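Local coordinates for B-cell lymphoma 3 protein (Homo sapiens, PDB 1K1A) that regulates transcription of NF-kappa-B target genes, holding the p50 subunit out of the nucleus when cytoplasmic and acting as a coactivator when nuclear, at residues V176-A190 with L202-C214. Residues are numbered along the deposited sequence; the frame is centred on the assembly and turned at random. Where two conformers were deposited one is given.
Sequences VNAQMYSGSSALHSA and LVRSGADSSLKNC
L187 and L202 lie alongside one another, their side chains pointing opposite ways, where the two antiparallel helices of the sixth ankyrin repeat meet, and this is the tightly packed part of the contact. The CG of L187, anti to the backbone N (chi1 -167°), carries its fork toward 202-214, where the methyls part: CD1 lies against L202 and V203, while CD2 reaches A207, 3.7 Å from its CB. L202 forks as well, CD1 resting on A186 and A190, CD2 meeting V176 CG2 at 3.8 Å. V176, backed by L170 of its own repeat, thus brings the fifth repeat against the sixth. G206, at positive phi, closes helix 196-204 in a Schellman motif and turns the chain back past V176.

Beyond the helix end the contact becomes polar. N177 OD1 accepts the backbone N of D208 at 2.8 Å, a fairly straight bond (164° at the hydrogen) with the donor tilted slightly from the carbonyl plane. A water donates to this OD1 and to D208 O, and accepts from S185 OG at the helix N-cap. An alanine at N177 would remove the amide, which would probably leave D208 N without its acceptor and the bridging water less firmly placed.

Exposed Q179, K212 and C214 mark the solvent side. L211 meets Q179, and C214 N bonds to S182 O at 2.8 Å. N213 ND2 donates to S184 OG at 3.1 Å, while N213 OD1 accepts from D217 N. The chains stay close here, G183 CA 4.3 Å from N213 CA; a side chain on this positive-phi glycine would crowd N213 and the preceding carbonyl O.

No salt bridge joins these successive ankyrin loops: amide and backbone bonds are likely to fix their register, while the leucine core supplies much of the packing.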
ATOM      1  N   VAL A 176      -6.137 -17.224  -2.844  1.00 13.38           N
ATOM      2  CA  VAL A 176      -5.487 -17.549  -4.103  1.00 13.26           C
ATOM      3  C   VAL A 176      -6.494 -17.620  -5.274  1.00 13.61           C
ATOM      4  O   VAL A 176      -6.121 -17.499  -6.448  1.00 13.46           O
ATOM      5  CB  VAL A 176      -4.663 -18.875  -3.968  1.00 13.32           C
ATOM      6  CG1 VAL A 176      -5.586 -20.086  -3.838  1.00 13.19           C
ATOM      7  CG2 VAL A 176      -3.706 -19.037  -5.126  1.00 13.60           C
ATOM      8  N   ASN A 177      -7.771 -17.773  -4.951  1.00 13.60           N
ATOM      9  CA  ASN A 177      -8.800 -17.859  -5.983  1.00 14.41           C
ATOM     10  C   ASN A 177      -9.672 -16.605  -6.164  1.00 14.47           C
ATOM     11  O   ASN A 177     -10.755 -16.668  -6.745  1.00 14.45           O
ATOM     12  CB  ASN A 177      -9.657 -19.095  -5.771  1.00 14.38           C
ATOM     13  CG  ASN A 177      -8.882 -20.373  -5.998  1.00 14.77           C
ATOM     14  OD1 ASN A 177      -8.167 -20.508  -6.990  1.00 13.89           O
ATOM     15  ND2 ASN A 177      -9.003 -21.314  -5.067  1.00 17.27           N
ATOM     16  N   ALA A 178      -9.174 -15.466  -5.702  1.00 14.43           N
ATOM     17  CA  ALA A 178      -9.858 -14.197  -5.930  1.00 15.37           C
ATOM     18  C   ALA A 178      -9.993 -13.928  -7.434  1.00 15.44           C
ATOM     19  O   ALA A 178      -9.102 -14.274  -8.216  1.00 15.12           O
ATOM     20  CB  ALA A 178      -9.102 -13.067  -5.256  1.00 15.02           C
ATOM     21  N   GLN A 179     -11.104 -13.316  -7.839  1.00 16.05           N
ATOM     22  CA  GLN A 179     -11.336 -13.017  -9.262  1.00 16.56           C
ATOM     23  C   GLN A 179     -11.513 -11.525  -9.542  1.00 17.39           C
ATOM     24  O   GLN A 179     -12.057 -10.780  -8.715  1.00 17.52           O
ATOM     25  CB  GLN A 179     -12.578 -13.756  -9.772  1.00 16.68           C
ATOM     26  CG  GLN A 179     -12.440 -15.266  -9.866  1.00 17.71           C
ATOM     27  CD  GLN A 179     -13.782 -15.945 -10.133  1.00 19.58           C
ATOM     28  OE1 GLN A 179     -14.046 -16.393 -11.251  1.00 21.71           O
ATOM     29  NE2 GLN A 179     -14.630 -15.996  -9.122  1.00 18.66           N
ATOM     30  N   MET A 180     -11.079 -11.101 -10.723  1.00 17.82           N
ATOM     31  CA  MET A 180     -11.270  -9.732 -11.171  1.00 18.91           C
ATOM     32  C   MET A 180     -12.688  -9.586 -11.730  1.00 18.63           C
ATOM     33  O   MET A 180     -13.414 -10.565 -11.819  1.00 18.25           O
ATOM     34  CB  MET A 180     -10.281  -9.419 -12.281  1.00 19.78           C
ATOM     35  CG  MET A 180      -8.827  -9.568 -11.899  1.00 22.66           C
ATOM     36  SD  MET A 180      -7.757  -9.093 -13.270  1.00 28.25           S
ATOM     37  CE  MET A 180      -8.185 -10.274 -14.437  1.00 27.12           C
ATOM     38  N   TYR A 181     -13.065  -8.367 -12.126  1.00 19.19           N
ATOM     39  CA  TYR A 181     -14.385  -8.114 -12.717  1.00 19.72           C
ATOM     40  C   TYR A 181     -14.738  -9.119 -13.831  1.00 20.19           C
ATOM     41  O   TYR A 181     -15.878  -9.587 -13.931  1.00 20.31           O
ATOM     42  CB  TYR A 181     -14.465  -6.686 -13.281  1.00 19.85           C
ATOM     43  CG  TYR A 181     -14.527  -5.586 -12.239  1.00 20.61           C
ATOM     44  CD1 TYR A 181     -15.512  -5.579 -11.269  1.00 22.48           C
ATOM     45  CD2 TYR A 181     -13.617  -4.539 -12.251  1.00 20.73           C
ATOM     46  CE1 TYR A 181     -15.580  -4.558 -10.321  1.00 24.53           C
ATOM     47  CE2 TYR A 181     -13.676  -3.518 -11.309  1.00 22.23           C
ATOM     48  CZ  TYR A 181     -14.656  -3.540 -10.347  1.00 24.01           C
ATOM     49  OH  TYR A 181     -14.724  -2.544  -9.399  1.00 25.11           O
ATOM     50  N   SER A 182     -13.758  -9.429 -14.673  1.00 20.88           N
ATOM     51  CA  SER A 182     -13.954 -10.353 -15.790  1.00 21.72           C
ATOM     52  C   SER A 182     -14.083 -11.804 -15.335  1.00 21.89           C
ATOM     53  O   SER A 182     -14.419 -12.692 -16.129  1.00 22.06           O
ATOM     54  CB  SER A 182     -12.781 -10.251 -16.757  1.00 21.86           C
ATOM     55  OG  SER A 182     -11.585 -10.691 -16.120  1.00 23.07           O
ATOM     56  N   GLY A 183     -13.784 -12.057 -14.070  1.00 21.54           N
ATOM     57  CA  GLY A 183     -13.854 -13.405 -13.552  1.00 21.68           C
ATOM     58  C   GLY A 183     -12.546 -14.170 -13.665  1.00 21.58           C
ATOM     59  O   GLY A 183     -12.493 -15.353 -13.343  1.00 21.89           O
ATOM     60  N   SER A 184     -11.493 -13.503 -14.126  1.00 21.18           N
ATOM     61  CA  SER A 184     -10.183 -14.138 -14.211  1.00 21.03           C
ATOM     62  C   SER A 184      -9.459 -14.119 -12.857  1.00 20.53           C
ATOM     63  O   SER A 184      -9.592 -13.166 -12.079  1.00 19.88           O
ATOM     64  CB  SER A 184      -9.321 -13.465 -15.279  1.00 21.33           C
ATOM     65  OG  SER A 184      -9.769 -13.794 -16.589  1.00 23.14           O
ATOM     66  N   SER A 185      -8.683 -15.169 -12.596  1.00 19.66           N
ATOM     67  CA  SER A 185      -7.941 -15.295 -11.342  1.00 18.68           C
ATOM     68  C   SER A 185      -6.440 -15.104 -11.552  1.00 18.01           C
ATOM     69  O   SER A 185      -5.977 -14.923 -12.677  1.00 17.98           O
ATOM     70  CB  SER A 185      -8.193 -16.672 -10.726  1.00 18.95           C
ATOM     71  OG  SER A 185      -7.653 -17.697 -11.554  1.00 18.63           O
ATOM     72  N   ALA A 186      -5.681 -15.148 -10.462  1.00 16.88           N
ATOM     73  CA  ALA A 186      -4.233 -15.064 -10.531  1.00 16.26           C
ATOM     74  C   ALA A 186      -3.696 -16.139 -11.472  1.00 15.94           C
ATOM     75  O   ALA A 186      -2.774 -15.901 -12.260  1.00 15.55           O
ATOM     76  CB  ALA A 186      -3.631 -15.242  -9.149  1.00 16.20           C
ATOM     77  N   LEU A 187      -4.280 -17.320 -11.390  1.00 15.64           N
ATOM     78  CA  LEU A 187      -3.809 -18.444 -12.203  1.00 15.79           C
ATOM     79  C   LEU A 187      -4.052 -18.253 -13.710  1.00 15.88           C
ATOM     80  O   LEU A 187      -3.230 -18.683 -14.531  1.00 14.93           O
ATOM     81  CB  LEU A 187      -4.416 -19.758 -11.704  1.00 15.54           C
ATOM     82  CG  LEU A 187      -3.792 -21.042 -12.249  1.00 14.99           C
ATOM     83  CD1 LEU A 187      -2.307 -21.094 -11.964  1.00 13.51           C
ATOM     84  CD2 LEU A 187      -4.505 -22.263 -11.673  1.00 15.52           C
ATOM     85  N   HIS A 188      -5.165 -17.612 -14.079  1.00 16.13           N
ATOM     86  CA  HIS A 188      -5.397 -17.309 -15.498  1.00 16.57           C
ATOM     87  C   HIS A 188      -4.229 -16.489 -16.020  1.00 16.99           C
ATOM     88  O   HIS A 188      -3.696 -16.769 -17.085  1.00 16.87           O
ATOM     89  CB  HIS A 188      -6.670 -16.489 -15.714  1.00 16.70           C
ATOM     90  CG  HIS A 188      -7.938 -17.247 -15.488  1.00 16.39           C
ATOM     91  ND1 HIS A 188      -8.611 -17.895 -16.500  1.00 17.61           N
ATOM     92  CD2 HIS A 188      -8.685 -17.411 -14.374  1.00 17.70           C
ATOM     93  CE1 HIS A 188      -9.706 -18.448 -16.012  1.00 17.00           C
ATOM     94  NE2 HIS A 188      -9.775 -18.165 -14.725  1.00 18.08           N
ATOM     95  N   SER A 189      -3.843 -15.463 -15.260  1.00 17.61           N
ATOM     96  CA  SER A 189      -2.768 -14.563 -15.669  1.00 18.14           C
ATOM     97  C   SER A 189      -1.424 -15.262 -15.804  1.00 18.59           C
ATOM     98  O   SER A 189      -0.735 -15.115 -16.831  1.00 19.08           O
ATOM     99  CB  SER A 189      -2.647 -13.379 -14.702  1.00 18.59           C
ATOM    100  OG  SER A 189      -3.561 -12.348 -15.039  0.50 18.78           O
ATOM    101  N   ALA A 190      -1.044 -16.011 -14.772  1.00 18.49           N
ATOM    102  CA  ALA A 190       0.224 -16.735 -14.777  1.00 18.68           C
ATOM    103  C   ALA A 190       0.257 -17.778 -15.885  1.00 18.86           C
ATOM    104  O   ALA A 190       1.270 -17.933 -16.570  1.00 18.49           O
ATOM    105  CB  ALA A 190       0.478 -17.396 -13.416  1.00 18.50           C
ATOM    106  N   LEU A 202       1.365 -20.934  -7.324  1.00 12.67           N
ATOM    107  CA  LEU A 202      -0.094 -20.850  -7.179  1.00 12.73           C
ATOM    108  C   LEU A 202      -0.773 -22.232  -7.084  1.00 12.65           C
ATOM    109  O   LEU A 202      -1.655 -22.436  -6.264  1.00 12.36           O
ATOM    110  CB  LEU A 202      -0.713 -20.038  -8.325  1.00 12.30           C
ATOM    111  CG  LEU A 202      -0.304 -18.564  -8.436  1.00 13.46           C
ATOM    112  CD1 LEU A 202      -0.724 -17.972  -9.780  1.00 12.69           C
ATOM    113  CD2 LEU A 202      -0.880 -17.745  -7.280  1.00 12.67           C
ATOM    114  N   VAL A 203      -0.372 -23.169  -7.939  1.00 12.83           N
ATOM    115  CA  VAL A 203      -0.983 -24.502  -7.942  1.00 13.43           C
ATOM    116  C   VAL A 203      -0.729 -25.246  -6.635  1.00 13.77           C
ATOM    117  O   VAL A 203      -1.631 -25.859  -6.070  1.00 13.74           O
ATOM    118  CB  VAL A 203      -0.482 -25.372  -9.132  1.00 13.34           C
ATOM    119  CG1 VAL A 203      -0.935 -26.829  -8.965  1.00 14.76           C
ATOM    120  CG2 VAL A 203      -0.981 -24.811 -10.453  1.00 13.93           C
ATOM    121  N   ARG A 204       0.493 -25.176  -6.141  1.00 14.64           N
ATOM    122  CA  ARG A 204       0.810 -25.849  -4.899  1.00 15.80           C
ATOM    123  C   ARG A 204       0.085 -25.201  -3.727  1.00 15.24           C
ATOM    124  O   ARG A 204      -0.153 -25.844  -2.713  1.00 15.01           O
ATOM    125  CB  ARG A 204       2.304 -25.830  -4.642  1.00 16.84           C
ATOM    126  CG  ARG A 204       3.070 -26.818  -5.477  1.00 20.58           C
ATOM    127  CD  ARG A 204       4.491 -26.985  -5.023  1.00 27.12           C
ATOM    128  NE  ARG A 204       5.197 -27.980  -5.815  1.00 32.19           N
ATOM    129  CZ  ARG A 204       6.489 -28.218  -5.708  1.00 34.63           C
ATOM    130  NH1 ARG A 204       7.213 -27.527  -4.843  1.00 35.24           N
ATOM    131  NH2 ARG A 204       7.063 -29.146  -6.465  1.00 36.87           N
ATOM    132  N   SER A 205      -0.263 -23.928  -3.879  1.00 14.86           N
ATOM    133  CA  SER A 205      -0.947 -23.189  -2.822  1.00 15.22           C
ATOM    134  C   SER A 205      -2.453 -23.311  -2.921  1.00 15.08           C
ATOM    135  O   SER A 205      -3.184 -22.637  -2.187  1.00 15.38           O
ATOM    136  CB  SER A 205      -0.541 -21.720  -2.844  1.00 15.35           C
ATOM    137  OG  SER A 205       0.837 -21.594  -2.568  1.00 17.29           O
ATOM    138  N   GLY A 206      -2.921 -24.129  -3.857  1.00 14.49           N
ATOM    139  CA  GLY A 206      -4.339 -24.405  -3.967  1.00 14.52           C
ATOM    140  C   GLY A 206      -5.124 -23.710  -5.069  1.00 15.09           C
ATOM    141  O   GLY A 206      -6.347 -23.756  -5.059  1.00 15.18           O
ATOM    142  N   ALA A 207      -4.447 -23.091  -6.030  1.00 15.27           N
ATOM    143  CA  ALA A 207      -5.168 -22.408  -7.113  1.00 16.15           C
ATOM    144  C   ALA A 207      -6.094 -23.368  -7.876  1.00 16.85           C
ATOM    145  O   ALA A 207      -5.709 -24.489  -8.195  1.00 16.19           O
ATOM    146  CB  ALA A 207      -4.207 -21.739  -8.057  1.00 15.89           C
ATOM    147  N   ASP A 208      -7.311 -22.906  -8.161  1.00 17.70           N
ATOM    148  CA  ASP A 208      -8.329 -23.704  -8.860  1.00 19.01           C
ATOM    149  C   ASP A 208      -8.185 -23.563 -10.375  1.00 19.40           C
ATOM    150  O   ASP A 208      -8.440 -22.495 -10.934  1.00 19.31           O
ATOM    151  CB  ASP A 208      -9.723 -23.246  -8.419  1.00 19.56           C
ATOM    152  CG  ASP A 208     -10.852 -24.054  -9.057  1.00 21.66           C
ATOM    153  OD1 ASP A 208     -10.584 -24.905  -9.934  1.00 24.08           O
ATOM    154  OD2 ASP A 208     -12.049 -23.897  -8.727  1.00 24.34           O
ATOM    155  N   SER A 209      -7.777 -24.640 -11.039  1.00 20.03           N
ATOM    156  CA  SER A 209      -7.573 -24.615 -12.492  1.00 21.59           C
ATOM    157  C   SER A 209      -8.844 -24.855 -13.324  1.00 22.14           C
ATOM    158  O   SER A 209      -8.782 -24.889 -14.555  1.00 22.31           O
ATOM    159  CB  SER A 209      -6.495 -25.626 -12.903  1.00 21.33           C
ATOM    160  OG  SER A 209      -6.889 -26.943 -12.563  1.00 22.90           O
ATOM    161  N   SER A 210      -9.981 -25.023 -12.660  1.00 23.30           N
ATOM    162  CA  SER A 210     -11.250 -25.251 -13.358  1.00 24.31           C
ATOM    163  C   SER A 210     -12.136 -24.008 -13.323  1.00 24.35           C
ATOM    164  O   SER A 210     -13.247 -24.007 -13.851  1.00 24.83           O
ATOM    165  CB  SER A 210     -12.000 -26.423 -12.730  1.00 24.43           C
ATOM    166  OG  SER A 210     -12.578 -26.040 -11.488  1.00 26.30           O
ATOM    167  N   LEU A 211     -11.639 -22.952 -12.695  1.00 24.38           N
ATOM    168  CA  LEU A 211     -12.398 -21.718 -12.559  1.00 24.56           C
ATOM    169  C   LEU A 211     -12.569 -21.024 -13.910  1.00 24.60           C
ATOM    170  O   LEU A 211     -11.590 -20.735 -14.593  1.00 24.15           O
ATOM    171  CB  LEU A 211     -11.696 -20.789 -11.576  1.00 24.54           C
ATOM    172  CG  LEU A 211     -12.455 -19.536 -11.168  1.00 25.63           C
ATOM    173  CD1 LEU A 211     -13.810 -19.894 -10.565  1.00 24.98           C
ATOM    174  CD2 LEU A 211     -11.616 -18.743 -10.190  1.00 26.70           C
ATOM    175  N   LYS A 212     -13.816 -20.768 -14.291  1.00 25.08           N
ATOM    176  CA  LYS A 212     -14.111 -20.138 -15.582  1.00 25.92           C
ATOM    177  C   LYS A 212     -14.231 -18.623 -15.477  1.00 25.76           C
ATOM    178  O   LYS A 212     -14.747 -18.104 -14.486  1.00 26.39           O
ATOM    179  CB  LYS A 212     -15.408 -20.702 -16.167  1.00 26.23           C
ATOM    180  CG  LYS A 212     -15.448 -22.213 -16.286  1.00 27.73           C
ATOM    181  CD  LYS A 212     -16.792 -22.678 -16.853  1.00 30.03           C
ATOM    182  CE  LYS A 212     -16.966 -22.247 -18.292  1.00 31.16           C
ATOM    183  NZ  LYS A 212     -16.013 -22.951 -19.207  1.00 32.16           N
ATOM    184  N   ASN A 213     -13.725 -17.908 -16.481  1.00 25.45           N
ATOM    185  CA  ASN A 213     -13.925 -16.463 -16.543  1.00 25.17           C
ATOM    186  C   ASN A 213     -15.127 -16.128 -17.419  1.00 25.22           C
ATOM    187  O   ASN A 213     -15.863 -17.027 -17.835  1.00 24.85           O
ATOM    188  CB  ASN A 213     -12.661 -15.701 -16.980  1.00 24.66           C
ATOM    189  CG  ASN A 213     -12.180 -16.072 -18.393  1.00 23.67           C
ATOM    190  OD1 ASN A 213     -12.940 -16.554 -19.231  1.00 22.02           O
ATOM    191  ND2 ASN A 213     -10.909 -15.821 -18.652  1.00 22.39           N
ATOM    192  N   CYS A 214     -15.330 -14.844 -17.692  1.00 25.60           N
ATOM    193  CA  CYS A 214     -16.504 -14.413 -18.461  1.00 26.23           C
ATOM    194  C   CYS A 214     -16.465 -14.924 -19.895  1.00 25.55           C
ATOM    195  O   CYS A 214     -17.498 -15.019 -20.559  1.00 25.66           O
ATOM    196  CB  CYS A 214     -16.631 -12.891 -18.454  1.00 26.40           C
ATOM    197  SG  CYS A 214     -15.216 -12.019 -19.147  1.00 30.29           S
TER
HETATM  198  O   HOH W   1      -7.861 -20.206 -10.021  1.00 25.71           O